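Long-range contact in Co-type Nitrile Hydratase beta subunit (Pseudomonas putida, PDB 3QYH), which probably hydrates nitriles to amides as the beta subunit of a cobalt-dependent nitrile hydratase, paired with a partner chain: residues T148-V162 against I207-A219. Residues are numbered along the deposited sequence; the frame is centred on the assembly and turned at random.
Sequences TRMPRYTRGKVGTVV and IRVDLWDDYLEPA
Beside strand 207-212 of the small SH3-like antiparallel sheet in the C-terminal half, the loop Thr148-Thr154 packs on that strand and on the 3-10 turn 213-215 that follows it, near the cobalt(III) site. Its one cross-segment hydrogen bond runs from Arg149 N to Tyr215 OH, 2.9 Å with an N-H...O angle of 155°. Asp172 fixes the same corner, bonded to both Tyr215 OH and Thr148 OG1. Met150 CG lies over one face of the Tyr215 ring, toward the rim, and SD stands farther above it, 5.2 Å from the ring centroid, a long Met-aromatic contact; the turn about CG-SD (chi3 69°) brings CE back to 3.5 Å from Tyr215 CB. Trp212 CB sits over the opposite face, so the phenol is sandwiched. Arg149 CB and CG lie along the indole, CB 3.5 Å from Trp212 CZ3; bends at chi2 and chi3 then carry the guanidinium away, to bond the partner chain, including a modified side chain there. Farther along, Thr154 CG2 and Val209 CG2 meet tip to tip at 3.9 Å, while Tyr153 OH, bonded to an acidic side chain of the partner chain, approaches Val209 CG2 to 3.5 Å. Within the loop, Arg155 NE and NH2 grip Met150 O side-on, with Met150 O in the guanidinium plane. Separately, Val162 CG2 sits over one face of the Arg208 guanidinium, toward the rim, 3.7 Å from NH1. One phenol oxygen thus ties loop, turn and Asp172 together, an arrangement that would restrain the backbone from which Arg149 reaches toward the metal site.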
loop_
_atom_site.group_PDB
_atom_site.type_symbol
_atom_site.label_atom_id
_atom_site.label_comp_id
_atom_site.label_asym_id
_atom_site.label_seq_id
_atom_site.Cartn_x
_atom_site.Cartn_y
_atom_site.Cartn_z
ATOM N N THR B 148 10.656 -2.707 -11.078
ATOM C CA THR B 148 9.576 -2.361 -11.989
ATOM C C THR B 148 8.232 -2.580 -11.314
ATOM O O THR B 148 8.144 -3.319 -10.327
ATOM C CB THR B 148 9.640 -3.190 -13.303
ATOM O OG1 THR B 148 8.819 -2.573 -14.310
ATOM C CG2 THR B 148 9.173 -4.642 -13.074
ATOM N N ARG B 149 7.177 -1.946 -11.838
ATOM C CA ARG B 149 5.858 -2.071 -11.207
ATOM C C ARG B 149 4.818 -2.756 -12.090
ATOM O O ARG B 149 3.622 -2.666 -11.799
ATOM C CB ARG B 149 5.317 -0.693 -10.752
ATOM C CG ARG B 149 6.224 0.034 -9.759
ATOM C CD ARG B 149 6.378 -0.772 -8.447
ATOM N NE ARG B 149 5.165 -0.701 -7.649
ATOM C CZ ARG B 149 4.976 -1.331 -6.497
ATOM N NH1 ARG B 149 5.919 -2.120 -5.976
ATOM N NH2 ARG B 149 3.833 -1.157 -5.862
ATOM N N MET B 150 5.258 -3.431 -13.152
ATOM C CA MET B 150 4.355 -4.246 -13.956
ATOM C C MET B 150 4.390 -5.665 -13.453
ATOM O O MET B 150 5.390 -6.371 -13.656
ATOM C CB MET B 150 4.700 -4.208 -15.475
ATOM C CG MET B 150 6.154 -4.407 -15.855
ATOM S SD MET B 150 6.286 -5.064 -17.570
ATOM C CE MET B 150 5.750 -3.648 -18.527
ATOM N N PRO B 151 3.322 -6.092 -12.767
ATOM C CA PRO B 151 3.382 -7.441 -12.195
ATOM C C PRO B 151 3.523 -8.489 -13.292
ATOM O O PRO B 151 3.028 -8.296 -14.410
ATOM C CB PRO B 151 2.036 -7.601 -11.496
ATOM C CG PRO B 151 1.563 -6.155 -11.214
ATOM C CD PRO B 151 2.067 -5.387 -12.438
ATOM N N ARG B 152 4.191 -9.590 -12.968
ATOM C CA ARG B 152 4.384 -10.662 -13.931
ATOM C C ARG B 152 3.053 -11.120 -14.510
ATOM O O ARG B 152 2.964 -11.390 -15.705
ATOM C CB ARG B 152 5.088 -11.845 -13.273
ATOM C CG ARG B 152 6.292 -12.309 -14.051
ATOM C CD ARG B 152 7.177 -13.319 -13.292
ATOM N NE ARG B 152 7.767 -14.258 -14.250
ATOM C CZ ARG B 152 8.472 -15.344 -13.925
ATOM N NH1 ARG B 152 8.962 -16.137 -14.882
ATOM N NH2 ARG B 152 8.688 -15.641 -12.650
ATOM N N TYR B 153 2.014 -11.188 -13.672
ATOM C CA TYR B 153 0.722 -11.715 -14.126
ATOM C C TYR B 153 0.035 -10.873 -15.216
ATOM O O TYR B 153 -0.913 -11.338 -15.848
ATOM C CB TYR B 153 -0.237 -11.989 -12.944
ATOM C CG TYR B 153 -0.877 -10.752 -12.317
ATOM C CD1 TYR B 153 -0.336 -10.172 -11.158
ATOM C CD2 TYR B 153 -2.022 -10.175 -12.873
ATOM C CE1 TYR B 153 -0.919 -9.024 -10.578
ATOM C CE2 TYR B 153 -2.619 -9.055 -12.296
ATOM C CZ TYR B 153 -2.063 -8.479 -11.157
ATOM O OH TYR B 153 -2.667 -7.365 -10.605
ATOM N N THR B 154 0.509 -9.646 -15.431
ATOM C CA THR B 154 -0.080 -8.772 -16.449
ATOM C C THR B 154 0.672 -8.795 -17.788
ATOM O O THR B 154 0.154 -8.325 -18.804
ATOM C CB THR B 154 -0.138 -7.281 -15.986
ATOM O OG1 THR B 154 1.182 -6.753 -15.903
ATOM C CG2 THR B 154 -0.858 -7.117 -14.638
ATOM N N ARG B 155 1.890 -9.326 -17.791
ATOM C CA ARG B 155 2.752 -9.161 -18.960
ATOM C C ARG B 155 2.238 -9.920 -20.201
ATOM O O ARG B 155 1.864 -11.081 -20.123
ATOM C CB ARG B 155 4.209 -9.507 -18.614
ATOM C CG ARG B 155 4.751 -8.567 -17.551
ATOM C CD ARG B 155 6.187 -8.844 -17.175
ATOM N NE ARG B 155 6.465 -8.305 -15.843
ATOM C CZ ARG B 155 7.504 -8.680 -15.098
ATOM N NH1 ARG B 155 8.370 -9.578 -15.567
ATOM N NH2 ARG B 155 7.687 -8.168 -13.891
ATOM N N GLY B 156 2.199 -9.233 -21.330
ATOM C CA GLY B 156 1.650 -9.815 -22.540
ATOM C C GLY B 156 0.136 -9.805 -22.609
ATOM O O GLY B 156 -0.440 -10.247 -23.609
ATOM N N LYS B 157 -0.529 -9.317 -21.564
ATOM C CA LYS B 157 -1.990 -9.395 -21.537
ATOM C C LYS B 157 -2.626 -8.108 -22.082
ATOM O O LYS B 157 -2.004 -7.043 -22.074
ATOM C CB LYS B 157 -2.503 -9.689 -20.127
ATOM C CG LYS B 157 -1.948 -10.971 -19.507
ATOM C CD LYS B 157 -2.330 -12.177 -20.339
ATOM C CE LYS B 157 -2.198 -13.486 -19.561
ATOM N NZ LYS B 157 -0.862 -13.664 -18.994
ATOM N N VAL B 158 -3.868 -8.220 -22.541
ATOM C CA VAL B 158 -4.558 -7.092 -23.176
ATOM C C VAL B 158 -5.636 -6.568 -22.249
ATOM O O VAL B 158 -6.457 -7.329 -21.737
ATOM C CB VAL B 158 -5.222 -7.516 -24.526
ATOM C CG1 VAL B 158 -6.243 -6.479 -24.991
ATOM C CG2 VAL B 158 -4.152 -7.780 -25.599
ATOM N N GLY B 159 -5.646 -5.257 -22.042
ATOM C CA GLY B 159 -6.675 -4.660 -21.203
ATOM C C GLY B 159 -7.182 -3.342 -21.773
ATOM O O GLY B 159 -6.734 -2.894 -22.832
ATOM N N THR B 160 -8.102 -2.709 -21.048
ATOM C CA THR B 160 -8.711 -1.449 -21.488
ATOM C C THR B 160 -8.316 -0.302 -20.544
ATOM O O THR B 160 -8.489 -0.404 -19.328
ATOM C CB THR B 160 -10.245 -1.580 -21.513
ATOM O OG1 THR B 160 -10.621 -2.752 -22.260
ATOM C CG2 THR B 160 -10.918 -0.310 -22.109
ATOM N N VAL B 161 -7.762 0.770 -21.094
ATOM C CA VAL B 161 -7.476 1.956 -20.292
ATOM C C VAL B 161 -8.805 2.494 -19.762
ATOM O O VAL B 161 -9.723 2.770 -20.534
ATOM C CB VAL B 161 -6.752 3.033 -21.114
ATOM C CG1 VAL B 161 -6.531 4.312 -20.265
ATOM C CG2 VAL B 161 -5.414 2.500 -21.646
ATOM N N VAL B 162 -8.935 2.607 -18.444
ATOM C CA VAL B 162 -10.182 3.119 -17.865
ATOM C C VAL B 162 -9.995 4.453 -17.114
ATOM O O VAL B 162 -10.966 5.181 -16.897
ATOM C CB VAL B 162 -10.882 2.097 -16.944
ATOM C CG1 VAL B 162 -11.448 0.931 -17.758
ATOM C CG2 VAL B 162 -9.929 1.576 -15.841
ATOM N N ILE B 207 -9.915 -7.145 -13.097
ATOM C CA ILE B 207 -8.751 -6.783 -12.302
ATOM C C ILE B 207 -8.209 -5.511 -12.888
ATOM O O ILE B 207 -7.939 -5.445 -14.092
ATOM C CB ILE B 207 -7.652 -7.869 -12.367
ATOM C CG1 ILE B 207 -8.146 -9.186 -11.770
ATOM C CG2 ILE B 207 -6.416 -7.405 -11.598
ATOM C CD1 ILE B 207 -9.073 -10.001 -12.707
ATOM N N ARG B 208 -8.096 -4.484 -12.058
ATOM C CA ARG B 208 -7.558 -3.218 -12.497
ATOM C C ARG B 208 -6.140 -3.088 -11.959
ATOM O O ARG B 208 -5.867 -3.442 -10.812
ATOM C CB ARG B 208 -8.472 -2.060 -12.053
ATOM C CG ARG B 208 -9.757 -2.018 -12.898
ATOM C CD ARG B 208 -10.779 -0.971 -12.484
ATOM N NE ARG B 208 -11.913 -1.013 -13.415
ATOM C CZ ARG B 208 -12.669 0.028 -13.728
ATOM N NH1 ARG B 208 -12.437 1.219 -13.181
ATOM N NH2 ARG B 208 -13.656 -0.127 -14.601
ATOM N N VAL B 209 -5.243 -2.599 -12.806
ATOM C CA VAL B 209 -3.838 -2.444 -12.437
ATOM C C VAL B 209 -3.335 -1.085 -12.904
ATOM O O VAL B 209 -3.660 -0.647 -14.011
ATOM C CB VAL B 209 -2.968 -3.564 -13.093
ATOM C CG1 VAL B 209 -1.544 -3.553 -12.529
ATOM C CG2 VAL B 209 -3.611 -4.952 -12.898
ATOM N N ASP B 210 -2.510 -0.423 -12.093
ATOM C CA ASP B 210 -1.977 0.865 -12.505
ATOM C C ASP B 210 -0.616 0.748 -13.187
ATOM O O ASP B 210 0.350 0.246 -12.603
ATOM C CB ASP B 210 -1.936 1.846 -11.323
ATOM C CG ASP B 210 -3.320 2.132 -10.762
ATOM O OD1 ASP B 210 -3.412 2.660 -9.630
ATOM O OD2 ASP B 210 -4.319 1.817 -11.458
ATOM N N LEU B 211 -0.546 1.227 -14.423
ATOM C CA LEU B 211 0.592 0.926 -15.276
ATOM C C LEU B 211 1.089 2.189 -15.957
ATOM O O LEU B 211 0.289 3.039 -16.355
ATOM C CB LEU B 211 0.189 -0.118 -16.314
ATOM C CG LEU B 211 -0.121 -1.489 -15.705
ATOM C CD1 LEU B 211 -0.828 -2.372 -16.708
ATOM C CD2 LEU B 211 1.159 -2.192 -15.170
ATOM N N TRP B 212 2.407 2.311 -16.077
ATOM C CA TRP B 212 3.017 3.476 -16.685
ATOM C C TRP B 212 2.940 3.405 -18.208
ATOM O O TRP B 212 2.902 2.322 -18.788
ATOM C CB TRP B 212 4.464 3.613 -16.226
ATOM C CG TRP B 212 4.630 4.276 -14.857
ATOM C CD1 TRP B 212 5.092 5.543 -14.606
ATOM C CD2 TRP B 212 4.337 3.699 -13.579
ATOM N NE1 TRP B 212 5.102 5.782 -13.252
ATOM C CE2 TRP B 212 4.648 4.663 -12.601
ATOM C CE3 TRP B 212 3.852 2.457 -13.164
ATOM C CZ2 TRP B 212 4.482 4.423 -11.238
ATOM C CZ3 TRP B 212 3.698 2.225 -11.808
ATOM C CH2 TRP B 212 4.022 3.194 -10.866
ATOM N N ASP B 213 2.907 4.568 -18.844
ATOM C CA ASP B 213 2.694 4.686 -20.289
ATOM C C ASP B 213 3.630 3.775 -21.087
ATOM O O ASP B 213 3.172 3.006 -21.936
ATOM C CB ASP B 213 2.871 6.149 -20.732
ATOM C CG ASP B 213 2.448 6.380 -22.167
ATOM O OD1 ASP B 213 3.116 5.837 -23.056
ATOM O OD2 ASP B 213 1.452 7.111 -22.402
ATOM N N ASP B 214 4.931 3.840 -20.820
ATOM C CA ASP B 214 5.843 3.012 -21.606
ATOM C C ASP B 214 5.901 1.536 -21.192
ATOM O O ASP B 214 6.746 0.803 -21.682
ATOM C CB ASP B 214 7.248 3.632 -21.733
ATOM C CG ASP B 214 8.026 3.627 -20.432
ATOM O OD1 ASP B 214 7.544 3.063 -19.424
ATOM O OD2 ASP B 214 9.132 4.199 -20.414
ATOM N N TYR B 215 4.999 1.107 -20.305
ATOM C CA TYR B 215 4.814 -0.319 -20.020
ATOM C C TYR B 215 3.899 -0.909 -21.087
ATOM O O TYR B 215 3.714 -2.127 -21.156
ATOM C CB TYR B 215 4.108 -0.522 -18.677
ATOM C CG TYR B 215 4.925 -0.325 -17.413
ATOM C CD1 TYR B 215 6.241 0.136 -17.447
ATOM C CD2 TYR B 215 4.346 -0.583 -16.171
ATOM C CE1 TYR B 215 6.972 0.305 -16.248
ATOM C CE2 TYR B 215 5.048 -0.408 -14.985
ATOM C CZ TYR B 215 6.352 0.030 -15.019
ATOM O OH TYR B 215 7.000 0.198 -13.799
ATOM N N LEU B 216 3.306 -0.043 -21.906
ATOM C CA LEU B 216 2.193 -0.449 -22.771
ATOM C C LEU B 216 2.462 -0.245 -24.259
ATOM O O LEU B 216 3.348 0.526 -24.637
ATOM C CB LEU B 216 0.921 0.315 -22.392
ATOM C CG LEU B 216 0.524 0.321 -20.918
ATOM C CD1 LEU B 216 -0.624 1.285 -20.680
ATOM C CD2 LEU B 216 0.157 -1.090 -20.444
ATOM N N GLU B 217 1.676 -0.937 -25.090
ATOM C CA GLU B 217 1.625 -0.680 -26.531
ATOM C C GLU B 217 0.177 -0.841 -26.947
ATOM O O GLU B 217 -0.581 -1.507 -26.248
ATOM C CB GLU B 217 2.475 -1.686 -27.306
ATOM C CG GLU B 217 1.886 -3.080 -27.343
ATOM C CD GLU B 217 2.766 -4.084 -28.104
ATOM O OE1 GLU B 217 3.743 -3.673 -28.772
ATOM O OE2 GLU B 217 2.472 -5.291 -28.022
ATOM N N PRO B 218 -0.210 -0.235 -28.092
ATOM C CA PRO B 218 -1.570 -0.399 -28.618
ATOM C C PRO B 218 -1.852 -1.868 -28.839
ATOM O O PRO B 218 -0.957 -2.593 -29.288
ATOM C CB PRO B 218 -1.524 0.344 -29.955
ATOM C CG PRO B 218 -0.412 1.316 -29.827
ATOM C CD PRO B 218 0.609 0.666 -28.923
ATOM N N ALA B 219 -3.051 -2.324 -28.504
ATOM C CA ALA B 219 -3.357 -3.738 -28.648
ATOM C C ALA B 219 -3.478 -4.122 -30.127
ATOM O O ALA B 219 -3.863 -3.297 -30.960
ATOM C CB ALA B 219 -4.617 -4.103 -27.900
ATOM O OXT ALA B 219 -3.197 -5.265 -30.519
#